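Local coordinates for protein Myo-inositol dehydrogenase (Corynebacterium glutamicum, PDB 3EUW) that probably catalyses the NAD+-dependent oxidation of myo-inositol, as a tetrameric member of the Gfo/Idh/MocA oxidoreductase family, at residues 4-9 with 65-70; 33-38 with 52-57; 59-64 with 86-91; 69-74 with 90-95; 118-123 with 287-292. All coordinates share one frame; numbering follows the deposited sequence.

Contact 1 (4-9 with 65-70)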
# COMPACT_ATOMS: atom_id res chain seq x y z
N THR A 4 24.77 16.05 33.65
CA THR A 4 23.36 16.28 33.34
C THR A 4 23.04 17.77 33.24
O THR A 4 23.36 18.54 34.14
CB THR A 4 22.46 15.64 34.41
OG1 THR A 4 21.08 15.92 34.12
CG2 THR A 4 22.80 16.17 35.79
N LEU A 5 22.40 18.17 32.14
CA LEU A 5 22.05 19.57 31.92
C LEU A 5 20.73 19.95 32.58
O LEU A 5 19.75 19.20 32.53
CB LEU A 5 21.98 19.86 30.42
CG LEU A 5 23.31 19.73 29.65
CD1 LEU A 5 23.07 19.92 28.15
CD2 LEU A 5 24.31 20.76 30.18
N ARG A 6 20.71 21.13 33.21
CA ARG A 6 19.53 21.64 33.91
C ARG A 6 18.63 22.46 33.01
O ARG A 6 19.06 23.46 32.42
CB ARG A 6 19.96 22.50 35.10
CG ARG A 6 20.86 21.80 36.11
CD ARG A 6 20.07 20.82 36.91
NE ARG A 6 20.50 20.78 38.31
CZ ARG A 6 21.53 20.09 38.77
NH1 ARG A 6 22.28 19.35 37.94
NH2 ARG A 6 21.81 20.12 40.07
N ILE A 7 17.36 22.07 32.92
CA ILE A 7 16.41 22.76 32.06
C ILE A 7 15.24 23.43 32.78
O ILE A 7 14.63 22.85 33.67
CB ILE A 7 15.80 21.79 31.02
CG1 ILE A 7 16.91 21.04 30.28
CG2 ILE A 7 14.91 22.56 30.05
CD1 ILE A 7 17.85 21.94 29.51
N ALA A 8 14.92 24.65 32.36
CA ALA A 8 13.77 25.36 32.92
C ALA A 8 12.68 25.35 31.83
O ALA A 8 12.96 25.64 30.67
CB ALA A 8 14.16 26.79 33.26
N LEU A 9 11.45 25.01 32.21
CA LEU A 9 10.34 24.94 31.27
C LEU A 9 9.26 25.99 31.51
O LEU A 9 8.81 26.18 32.64
CB LEU A 9 9.70 23.55 31.32
CG LEU A 9 8.36 23.39 30.59
CD1 LEU A 9 8.59 23.50 29.08
CD2 LEU A 9 7.73 22.03 30.93
N ASP A 65 21.50 28.13 37.99
CA ASP A 65 21.89 26.82 37.48
C ASP A 65 21.22 26.42 36.16
O ASP A 65 21.39 25.30 35.70
CB ASP A 65 21.56 25.75 38.52
CG ASP A 65 20.07 25.62 38.75
OD1 ASP A 65 19.35 26.61 38.54
OD2 ASP A 65 19.60 24.54 39.16
N ILE A 66 20.45 27.32 35.56
CA ILE A 66 19.75 27.00 34.32
C ILE A 66 20.66 26.90 33.10
O ILE A 66 21.22 27.90 32.66
CB ILE A 66 18.66 28.04 34.00
CG1 ILE A 66 17.81 28.31 35.24
CG2 ILE A 66 17.76 27.53 32.87
CD1 ILE A 66 17.19 27.06 35.83
N ASP A 67 20.79 25.69 32.56
CA ASP A 67 21.62 25.45 31.37
C ASP A 67 20.85 25.71 30.09
O ASP A 67 21.42 26.03 29.05
CB ASP A 67 22.11 24.00 31.34
CG ASP A 67 23.19 23.72 32.34
OD1 ASP A 67 24.23 24.41 32.31
OD2 ASP A 67 23.00 22.80 33.16
N GLY A 68 19.53 25.55 30.15
CA GLY A 68 18.72 25.76 28.97
C GLY A 68 17.25 25.94 29.28
O GLY A 68 16.73 25.44 30.27
N ILE A 69 16.58 26.67 28.40
CA ILE A 69 15.16 26.94 28.56
C ILE A 69 14.31 26.47 27.38
O ILE A 69 14.74 26.54 26.23
CB ILE A 69 14.95 28.44 28.77
CG1 ILE A 69 15.36 28.79 30.20
CG2 ILE A 69 13.53 28.84 28.44
CD1 ILE A 69 15.31 30.27 30.49
N VAL A 70 13.11 25.99 27.68
CA VAL A 70 12.15 25.54 26.68
C VAL A 70 10.92 26.42 26.83
O VAL A 70 10.33 26.50 27.91
CB VAL A 70 11.75 24.07 26.89
CG1 VAL A 70 10.65 23.69 25.90
CG2 VAL A 70 12.95 23.18 26.70
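A8 carries the tight half of this parallel strand pair. A8 N donates to G68 O at 2.9 Å and A8 O receives V70 N at 3.0 Å, so both its bonding groups are spent on strand 68-70. On one face of the sheet A8 CB packs against two isoleucine branches, I66 CG2 at 3.7 Å and I69 CG1 at 3.8 Å. On the other, I7 lays CD1 over the bare CA of G68 and CG2 against V70 CG2, while L9 CD1 packs on V70 CG1. Toward the start of the strands the contact turns polar. D67 has CG beside its own N (chi1 -74°), and from there OD2 accepts R6 N through its anti lone pair in a nearly straight bond (2.8 Å, 177°). R6 O in turn receives two donors, D67 N and G68 N. The outermost pair is loose, a long salt bridge of R6 NE with D65 OD2 at 4.0 Å, guanidinium and carboxylate planes 80° apart; D65 has a firmer one with R63. In the Rossmann sheet strand 5-10 lies between 68-71 and 29-35; helix 14-25 covers the face of I7, L9 and V70, with I23, A20 and H19.

Contact 2 (33-38 with 52-57)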
# COMPACT_ATOMS: atom_id res chain seq x y z
N VAL A 33 12.70 23.18 36.96
CA VAL A 33 11.69 24.17 37.29
C VAL A 33 10.70 24.39 36.16
O VAL A 33 11.07 24.47 34.99
CB VAL A 33 12.34 25.52 37.70
CG1 VAL A 33 13.03 26.16 36.50
CG2 VAL A 33 11.27 26.46 38.25
N ILE A 34 9.42 24.48 36.54
CA ILE A 34 8.33 24.70 35.60
C ILE A 34 7.59 25.98 36.02
O ILE A 34 7.22 26.13 37.17
CB ILE A 34 7.32 23.53 35.63
CG1 ILE A 34 8.02 22.22 35.27
CG2 ILE A 34 6.17 23.81 34.66
CD1 ILE A 34 7.10 21.04 35.20
N ALA A 35 7.40 26.88 35.07
CA ALA A 35 6.71 28.14 35.34
C ALA A 35 5.43 28.27 34.52
O ALA A 35 5.40 27.95 33.32
CB ALA A 35 7.64 29.31 35.04
N ASP A 36 4.37 28.73 35.18
CA ASP A 36 3.08 28.92 34.54
C ASP A 36 2.20 29.72 35.49
O ASP A 36 1.99 29.31 36.63
CB ASP A 36 2.41 27.58 34.25
CG ASP A 36 1.29 27.70 33.23
OD1 ASP A 36 0.37 28.52 33.45
OD2 ASP A 36 1.33 26.98 32.22
N PRO A 37 1.68 30.87 35.05
CA PRO A 37 0.83 31.68 35.92
C PRO A 37 -0.20 30.81 36.64
O PRO A 37 -0.51 31.03 37.81
CB PRO A 37 0.20 32.69 34.95
CG PRO A 37 0.29 32.00 33.61
CD PRO A 37 1.64 31.37 33.66
N PHE A 38 -0.72 29.82 35.93
CA PHE A 38 -1.68 28.89 36.52
C PHE A 38 -0.84 27.96 37.37
O PHE A 38 -0.41 26.90 36.93
CB PHE A 38 -2.40 28.11 35.42
CG PHE A 38 -3.44 27.17 35.94
CD1 PHE A 38 -4.39 27.62 36.86
CD2 PHE A 38 -3.50 25.86 35.50
CE1 PHE A 38 -5.39 26.77 37.32
CE2 PHE A 38 -4.49 25.00 35.96
CZ PHE A 38 -5.44 25.46 36.88
N GLU A 52 10.55 21.83 40.84
CA GLU A 52 9.86 22.91 41.51
C GLU A 52 8.83 23.54 40.57
O GLU A 52 8.89 23.34 39.36
CB GLU A 52 10.84 24.00 41.96
CG GLU A 52 11.67 23.65 43.19
CD GLU A 52 12.56 24.81 43.63
OE1 GLU A 52 12.01 25.91 43.91
OE2 GLU A 52 13.79 24.63 43.69
N ALA A 53 7.90 24.30 41.13
CA ALA A 53 6.88 24.96 40.34
C ALA A 53 6.75 26.40 40.81
O ALA A 53 6.58 26.65 42.00
CB ALA A 53 5.55 24.23 40.49
N VAL A 54 6.85 27.33 39.88
CA VAL A 54 6.71 28.75 40.19
C VAL A 54 5.72 29.34 39.20
O VAL A 54 5.43 28.74 38.16
CB VAL A 54 8.05 29.49 40.07
CG1 VAL A 54 9.09 28.85 40.98
CG2 VAL A 54 8.53 29.49 38.61
N ALA A 55 5.20 30.53 39.50
CA ALA A 55 4.23 31.15 38.62
C ALA A 55 4.79 32.25 37.75
O ALA A 55 4.19 32.61 36.74
CB ALA A 55 3.07 31.69 39.45
N SER A 56 5.96 32.77 38.11
CA SER A 56 6.57 33.86 37.37
C SER A 56 7.95 33.59 36.78
O SER A 56 8.73 32.80 37.32
CB SER A 56 6.67 35.10 38.26
OG SER A 56 7.57 36.04 37.72
N PRO A 57 8.27 34.24 35.65
CA PRO A 57 9.59 34.03 35.05
C PRO A 57 10.69 34.59 35.95
O PRO A 57 11.83 34.11 35.94
CB PRO A 57 9.48 34.75 33.70
CG PRO A 57 8.36 35.73 33.89
CD PRO A 57 7.38 34.96 34.73
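I34 O receives two groups from the edge strand at once: the N-H of V54, with V54 N 3.0 Å from I34 O and the bond nearly straight at 168°, and the weaker CA-H of A53, with A53 CA 3.4 Å from I34 O. The pattern repeats one step on, where V54 O takes D36 N at 3.2 Å and also meets the CA-H of A35. Before them I34 N binds E52 O at 3.1 Å, with the donor tilted from the carbonyl plane. Three alternating backbone bonds thus pair the strands in parallel, and A55 CA-H continues the line weakly to D36 O. Side chains add less. V54 places CG2 between its own N and carbonyl carbon (chi1 of CG1 -57°), which sets V54 CG2 against A35 CB at 3.7 Å and 4.1 Å from V33 CG2, the two valines crossing at a slant; helix 57-60 covers this face through V60. I34 and A53 lie on the opposite face under helix 39-47, the crossover of this right-handed beta-alpha-beta unit. Past the strand ends both chains prepare a helix. D36 OD1 accepts F38 N at 3.0 Å, an Asx turn, while its OD2 takes A12 N, in what looks like the glycine-rich turn of the Rossmann fold; S56 OG caps D58 N. An acidic residue directly after the second strand is where NAD-dependent Rossmann enzymes commonly hold the adenosine ribose hydroxyls, so D36, its carboxylate fixed by two backbone donors, is consistent with NAD use; the cross-strand bonding itself is almost all main chain, with an apolar addition from the side chains.

Contact 3 (59-64 with 86-91)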
# COMPACT_ATOMS: atom_id res chain seq x y z
N GLU A 59 10.94 34.25 39.07
CA GLU A 59 11.31 33.16 39.96
C GLU A 59 12.20 32.15 39.26
O GLU A 59 13.00 31.48 39.91
CB GLU A 59 10.06 32.48 40.51
CG GLU A 59 9.15 33.44 41.28
CD GLU A 59 7.81 32.83 41.63
OE1 GLU A 59 7.78 31.92 42.49
OE2 GLU A 59 6.80 33.26 41.05
N VAL A 60 12.06 32.03 37.94
CA VAL A 60 12.90 31.12 37.17
C VAL A 60 14.31 31.69 37.08
O VAL A 60 15.28 31.06 37.47
CB VAL A 60 12.38 30.95 35.72
CG1 VAL A 60 13.41 30.21 34.89
CG2 VAL A 60 11.06 30.19 35.72
N PHE A 61 14.39 32.91 36.55
CA PHE A 61 15.66 33.59 36.36
C PHE A 61 16.35 33.99 37.66
O PHE A 61 17.43 34.59 37.65
CB PHE A 61 15.45 34.79 35.45
CG PHE A 61 15.13 34.41 34.04
CD1 PHE A 61 16.05 33.72 33.26
CD2 PHE A 61 13.89 34.71 33.49
CE1 PHE A 61 15.75 33.32 31.96
CE2 PHE A 61 13.57 34.31 32.19
CZ PHE A 61 14.51 33.61 31.42
N ALA A 62 15.72 33.67 38.79
CA ALA A 62 16.31 33.95 40.08
C ALA A 62 17.36 32.87 40.31
O ALA A 62 18.28 33.07 41.10
CB ALA A 62 15.25 33.92 41.18
N ARG A 63 17.21 31.74 39.62
CA ARG A 63 18.15 30.62 39.76
C ARG A 63 19.44 30.95 39.02
O ARG A 63 19.46 31.85 38.18
CB ARG A 63 17.57 29.32 39.18
CG ARG A 63 16.23 28.89 39.78
CD ARG A 63 15.72 27.61 39.11
NE ARG A 63 16.58 26.45 39.35
CZ ARG A 63 16.38 25.56 40.32
NH1 ARG A 63 15.35 25.69 41.14
NH2 ARG A 63 17.23 24.55 40.47
N ASP A 64 20.51 30.21 39.33
CA ASP A 64 21.79 30.44 38.66
C ASP A 64 22.35 29.14 38.10
O ASP A 64 23.53 29.07 37.76
CB ASP A 64 22.79 31.09 39.64
CG ASP A 64 23.21 30.16 40.79
OD1 ASP A 64 22.55 29.13 41.03
OD2 ASP A 64 24.20 30.49 41.47
N VAL A 86 18.36 34.90 26.62
CA VAL A 86 19.54 35.25 25.85
C VAL A 86 20.40 36.30 26.56
O VAL A 86 21.63 36.20 26.55
CB VAL A 86 19.14 35.76 24.44
CG1 VAL A 86 20.32 36.40 23.75
CG2 VAL A 86 18.63 34.60 23.61
N GLU A 87 19.77 37.29 27.19
CA GLU A 87 20.52 38.34 27.89
C GLU A 87 21.34 37.75 29.03
O GLU A 87 22.30 38.37 29.50
CB GLU A 87 19.59 39.42 28.42
CG GLU A 87 18.82 40.16 27.33
CD GLU A 87 18.09 41.39 27.84
OE1 GLU A 87 17.45 41.31 28.92
OE2 GLU A 87 18.15 42.44 27.16
N ARG A 88 20.95 36.57 29.50
CA ARG A 88 21.69 35.91 30.56
C ARG A 88 22.55 34.78 30.00
O ARG A 88 23.05 33.94 30.74
CB ARG A 88 20.74 35.37 31.64
CG ARG A 88 20.17 36.45 32.54
CD ARG A 88 19.68 35.86 33.85
NE ARG A 88 20.73 35.09 34.52
CZ ARG A 88 20.53 34.31 35.57
NH1 ARG A 88 19.31 34.20 36.09
NH2 ARG A 88 21.54 33.63 36.10
N GLY A 89 22.71 34.78 28.68
CA GLY A 89 23.52 33.76 28.03
C GLY A 89 22.93 32.36 28.15
O GLY A 89 23.64 31.37 28.00
N ILE A 90 21.64 32.27 28.41
CA ILE A 90 20.99 30.97 28.52
C ILE A 90 20.32 30.61 27.21
O ILE A 90 19.45 31.35 26.72
CB ILE A 90 19.92 30.97 29.62
CG1 ILE A 90 20.52 31.47 30.94
CG2 ILE A 90 19.35 29.56 29.77
CD1 ILE A 90 19.47 31.68 32.03
N PRO A 91 20.71 29.48 26.61
CA PRO A 91 20.12 29.04 25.34
C PRO A 91 18.62 28.83 25.51
O PRO A 91 18.15 28.50 26.60
CB PRO A 91 20.86 27.73 25.05
CG PRO A 91 22.18 27.91 25.75
CD PRO A 91 21.76 28.55 27.05
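R88 crosses to segment 59-64 with its guanidinium, and its polar partner is a main-chain oxygen. R88 NH1 donates to R63 O at 3.1 Å with an N-H...O angle of 156°, and the C=O of R63 points at it (176°). R63 O lies close to the guanidinium plane. R88 NH2 leans on R63 O in a weak bond of 3.4 Å, so one carbonyl is shared by both terminal nitrogens. The side chain reaches across by staying extended through chi2 and bending at chi3 (55°). F61 O also lies beside R88 NH1, but the angle is poor and the short approach doubtful.

The apolar part is small. I90 CD1 comes to the edge of the F61 ring, near its plane, 4.1 Å from F61 CE1, and the two side chains run obliquely past each other. Both residues also touch I69 of strand 68-71, which places the pair over that strand.

Backbone turns hold each side in shape. V60 to R63 is a type I turn closed by R63 N on V60 O at 3.0 Å. Helix 78-87 ends in a Schellman motif with G89, at positive phi, as its C-prime residue: I90 N bonds A85 O, and G89 N bonds V86 O at 2.8 Å. A charged guanidinium thus bonds to a neutral carbonyl, beside a ring-edge methyl contact, so the join is directional but modest.

Contact 4 (69-74 with 90-95)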
# COMPACT_ATOMS: atom_id res chain seq x y z
N ILE A 69 16.58 26.67 28.40
CA ILE A 69 15.16 26.94 28.56
C ILE A 69 14.31 26.47 27.38
O ILE A 69 14.74 26.54 26.23
CB ILE A 69 14.95 28.44 28.77
CG1 ILE A 69 15.36 28.79 30.20
CG2 ILE A 69 13.53 28.84 28.44
CD1 ILE A 69 15.31 30.27 30.49
N VAL A 70 13.11 25.99 27.68
CA VAL A 70 12.15 25.54 26.68
C VAL A 70 10.92 26.42 26.83
O VAL A 70 10.33 26.50 27.91
CB VAL A 70 11.75 24.07 26.89
CG1 VAL A 70 10.65 23.69 25.90
CG2 VAL A 70 12.95 23.18 26.70
N ILE A 71 10.53 27.10 25.76
CA ILE A 71 9.39 28.00 25.81
C ILE A 71 8.13 27.41 25.17
O ILE A 71 7.96 27.45 23.95
CB ILE A 71 9.73 29.34 25.14
CG1 ILE A 71 10.95 29.96 25.83
CG2 ILE A 71 8.54 30.29 25.21
CD1 ILE A 71 11.42 31.25 25.20
N GLY A 72 7.27 26.85 26.02
CA GLY A 72 6.03 26.26 25.54
C GLY A 72 4.81 27.02 26.02
O GLY A 72 3.71 26.46 26.09
N SER A 73 5.00 28.29 26.34
CA SER A 73 3.92 29.15 26.81
C SER A 73 3.34 29.90 25.61
O SER A 73 3.85 29.77 24.50
CB SER A 73 4.47 30.13 27.86
OG SER A 73 5.64 30.79 27.38
N PRO A 74 2.27 30.69 25.82
CA PRO A 74 1.64 31.43 24.71
C PRO A 74 2.56 32.32 23.89
O PRO A 74 3.54 32.86 24.40
CB PRO A 74 0.54 32.22 25.41
CG PRO A 74 0.15 31.31 26.56
CD PRO A 74 1.51 30.88 27.07
N ILE A 90 21.64 32.27 28.41
CA ILE A 90 20.99 30.97 28.52
C ILE A 90 20.32 30.61 27.21
O ILE A 90 19.45 31.35 26.72
CB ILE A 90 19.92 30.97 29.62
CG1 ILE A 90 20.52 31.47 30.94
CG2 ILE A 90 19.35 29.56 29.77
CD1 ILE A 90 19.47 31.68 32.03
N PRO A 91 20.71 29.48 26.61
CA PRO A 91 20.12 29.04 25.34
C PRO A 91 18.62 28.83 25.51
O PRO A 91 18.15 28.50 26.60
CB PRO A 91 20.86 27.73 25.05
CG PRO A 91 22.18 27.91 25.75
CD PRO A 91 21.76 28.55 27.05
N ALA A 92 17.86 29.02 24.44
CA ALA A 92 16.42 28.85 24.52
C ALA A 92 15.81 28.19 23.29
O ALA A 92 16.03 28.63 22.16
CB ALA A 92 15.75 30.19 24.76
N LEU A 93 15.04 27.13 23.53
CA LEU A 93 14.33 26.41 22.48
C LEU A 93 12.92 26.98 22.57
O LEU A 93 12.23 26.78 23.58
CB LEU A 93 14.33 24.90 22.75
CG LEU A 93 13.29 24.09 21.97
CD1 LEU A 93 13.50 24.27 20.46
CD2 LEU A 93 13.38 22.63 22.37
N CYS A 94 12.50 27.69 21.53
CA CYS A 94 11.20 28.32 21.54
C CYS A 94 10.20 27.80 20.51
O CYS A 94 10.54 27.66 19.33
CB CYS A 94 11.38 29.84 21.35
SG CYS A 94 9.88 30.81 21.53
N GLU A 95 8.98 27.52 20.95
CA GLU A 95 7.94 27.07 20.04
C GLU A 95 7.67 28.22 19.10
O GLU A 95 7.75 29.38 19.50
CB GLU A 95 6.64 26.75 20.78
CG GLU A 95 6.62 25.43 21.50
CD GLU A 95 6.76 24.26 20.57
OE1 GLU A 95 6.05 24.26 19.54
OE2 GLU A 95 7.57 23.36 20.86
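The flat groups that meet between I69-I71 and A92-C94 are peptide units, lined up in a parallel sheet with I69, I71, A92 and C94 on one face and V70 and L93 on the other. Between the strands the bonds alternate: L93 N to I69 O and I71 N to L93 O, both 2.8 Å and nearly straight (170° and 168°). At the start I69 N donates to P91 O at 3.0 Å, tilted from the carbonyl plane; at the end E95 N reaches I71 O at 3.2 Å. On the first face C94 SG, turned anti to its backbone N (chi1 -173°), lies against I71 CB at 3.9 Å, with I71 CD1 alongside. I69 CG1 meets I90 CG2 at 4.1 Å as the two side chains slant past each other. Helix 78-87, the crossover joining the strands, covers I71 and C94 through H78. Across the sheet V70 CG2 and L93 CD2 are only loosely apposed at 4.4 Å, and V70 packs on H19 of helix 14-25. E95 CG lies close to I71 O, and OE2 bonds H19. The strands are therefore held by four main-chain bonds, the middle two the shortest, with branched aliphatic packing and one thiol under helix 78-87; the charged group of this contact, E95, follows C94.

Contact 5 (118-123 with 287-292)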
# COMPACT_ATOMS: atom_id res chain seq x y z
N LYS A 118 21.79 31.92 20.31
CA LYS A 118 21.46 30.99 21.39
C LYS A 118 19.99 30.58 21.32
O LYS A 118 19.47 29.92 22.22
CB LYS A 118 21.77 31.61 22.75
CG LYS A 118 23.27 31.64 23.07
CD LYS A 118 23.54 32.26 24.43
CE LYS A 118 25.04 32.22 24.78
NZ LYS A 118 25.53 30.82 24.98
N VAL A 119 19.33 30.96 20.23
CA VAL A 119 17.93 30.62 20.07
C VAL A 119 17.73 29.50 19.06
O VAL A 119 18.26 29.55 17.95
CB VAL A 119 17.10 31.84 19.62
CG1 VAL A 119 15.62 31.47 19.57
CG2 VAL A 119 17.31 33.00 20.57
N MSE A 120 16.98 28.48 19.46
CA MSE A 120 16.64 27.40 18.55
C MSE A 120 15.13 27.48 18.35
O MSE A 120 14.38 27.57 19.31
CB MSE A 120 16.98 26.04 19.15
CG MSE A 120 16.57 24.94 18.22
SE MSE A 120 17.20 23.24 18.85
CE MSE A 120 16.58 22.06 17.38
N LEU A 121 14.68 27.46 17.10
CA LEU A 121 13.25 27.53 16.84
C LEU A 121 12.68 26.13 16.78
O LEU A 121 13.26 25.24 16.15
CB LEU A 121 12.94 28.30 15.56
CG LEU A 121 12.20 29.56 16.02
CD1 LEU A 121 13.21 30.67 16.32
CD2 LEU A 121 11.21 30.00 14.99
N GLY A 122 11.53 25.95 17.43
CA GLY A 122 10.92 24.64 17.50
C GLY A 122 10.11 24.13 16.33
O GLY A 122 8.96 23.72 16.52
N PHE A 123 10.68 24.16 15.13
CA PHE A 123 9.96 23.64 13.96
C PHE A 123 10.23 22.14 14.00
O PHE A 123 11.09 21.61 13.29
CB PHE A 123 10.50 24.25 12.67
CG PHE A 123 10.09 25.68 12.47
CD1 PHE A 123 8.75 26.03 12.37
CD2 PHE A 123 11.05 26.69 12.39
CE1 PHE A 123 8.36 27.37 12.19
CE2 PHE A 123 10.68 28.02 12.22
CZ PHE A 123 9.33 28.36 12.12
N LYS A 287 11.10 14.42 20.54
CA LYS A 287 12.21 13.84 21.27
C LYS A 287 13.53 14.14 20.55
O LYS A 287 14.54 14.47 21.18
CB LYS A 287 12.01 12.33 21.43
CG LYS A 287 10.92 11.96 22.43
CD LYS A 287 10.66 10.45 22.50
CE LYS A 287 9.71 10.09 23.64
NZ LYS A 287 8.41 10.80 23.54
N ALA A 288 13.51 14.02 19.22
CA ALA A 288 14.71 14.27 18.44
C ALA A 288 15.05 15.74 18.51
O ALA A 288 16.22 16.12 18.54
CB ALA A 288 14.50 13.82 17.00
N GLU A 289 14.03 16.59 18.52
CA GLU A 289 14.25 18.02 18.59
C GLU A 289 14.92 18.37 19.92
O GLU A 289 15.84 19.18 19.96
CB GLU A 289 12.92 18.77 18.47
CG GLU A 289 13.06 20.29 18.40
CD GLU A 289 11.71 20.98 18.24
OE1 GLU A 289 10.91 20.93 19.19
OE2 GLU A 289 11.46 21.56 17.16
N LEU A 290 14.46 17.75 21.01
CA LEU A 290 15.03 18.01 22.32
C LEU A 290 16.50 17.59 22.37
O LEU A 290 17.34 18.33 22.89
CB LEU A 290 14.23 17.28 23.40
CG LEU A 290 14.54 17.65 24.85
CD1 LEU A 290 14.27 19.14 25.08
CD2 LEU A 290 13.69 16.82 25.77
N ALA A 291 16.80 16.42 21.83
CA ALA A 291 18.16 15.90 21.82
C ALA A 291 19.09 16.86 21.09
O ALA A 291 20.21 17.10 21.52
CB ALA A 291 18.20 14.52 21.16
N THR A 292 18.62 17.40 19.97
CA THR A 292 19.41 18.33 19.19
C THR A 292 19.65 19.61 19.98
O THR A 292 20.68 20.26 19.83
CB THR A 292 18.70 18.63 17.85
OG1 THR A 292 18.66 17.43 17.09
CG2 THR A 292 19.44 19.68 17.04
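M120, a selenomethionine here, overlaps T292 with its terminal methyl: M120 CE rests on T292 CG2 at 3.7 Å, the two side chains at about a right angle. The chain gets there by being extended throughout, CG anti to the backbone N (chi1 178°) and each later torsion near 180°, which carries CE across to the helix, whose axis passes 10.6 Å from that of the strand. M120 CE also lies 3.9 Å from E289 O and near E289 CG, which puts it beside E289 and T292, one turn apart. T292 turns its methyl toward M120 and its hydroxyl back to its own helix, where T292 OG1 donates to A288 O at 3.1 Å. E289, equally extended, brings its carboxylate up to G122, the centre of an inverse gamma turn. E289 OE2 comes to 3.0 Å from G122 C, a close approach without a bond, and at 3.4 Å from F123 N the angle is too poor for one. The two segments thus meet without a polar bond between them, through a methyl and a carboxylate. Strand 119-121, at the edge of the parallel sheet, pairs with 92-94 on one flank and presents M120 to helix 283-299, with F127 and F303 also touching M120; V119 packs on helices 78-87 and 307-326, and L290 on the helix packs on helix 14-25.

Contacts 1, 2 and 4 belong to one parallel Rossmann sheet and are carried by main-chain bonds. Contacts 1 and 4 share I69 and V70 of strand 68-71, and contact 1 joins contact 2 through strands 5-10 and 29-35. Contact 4 is buried and apolar on both faces; contacts 1 and 2 are partly open, with charged side chains at their ends. Contact 3 is a surface contact between loops, where an arginine and a single apolar pair do the joining, though it shares I90 and P91 with contact 4. Contact 5, also buried, adds edge strand 119-121, bonded to strand 92-94, and relies on side chains against helix 283-299.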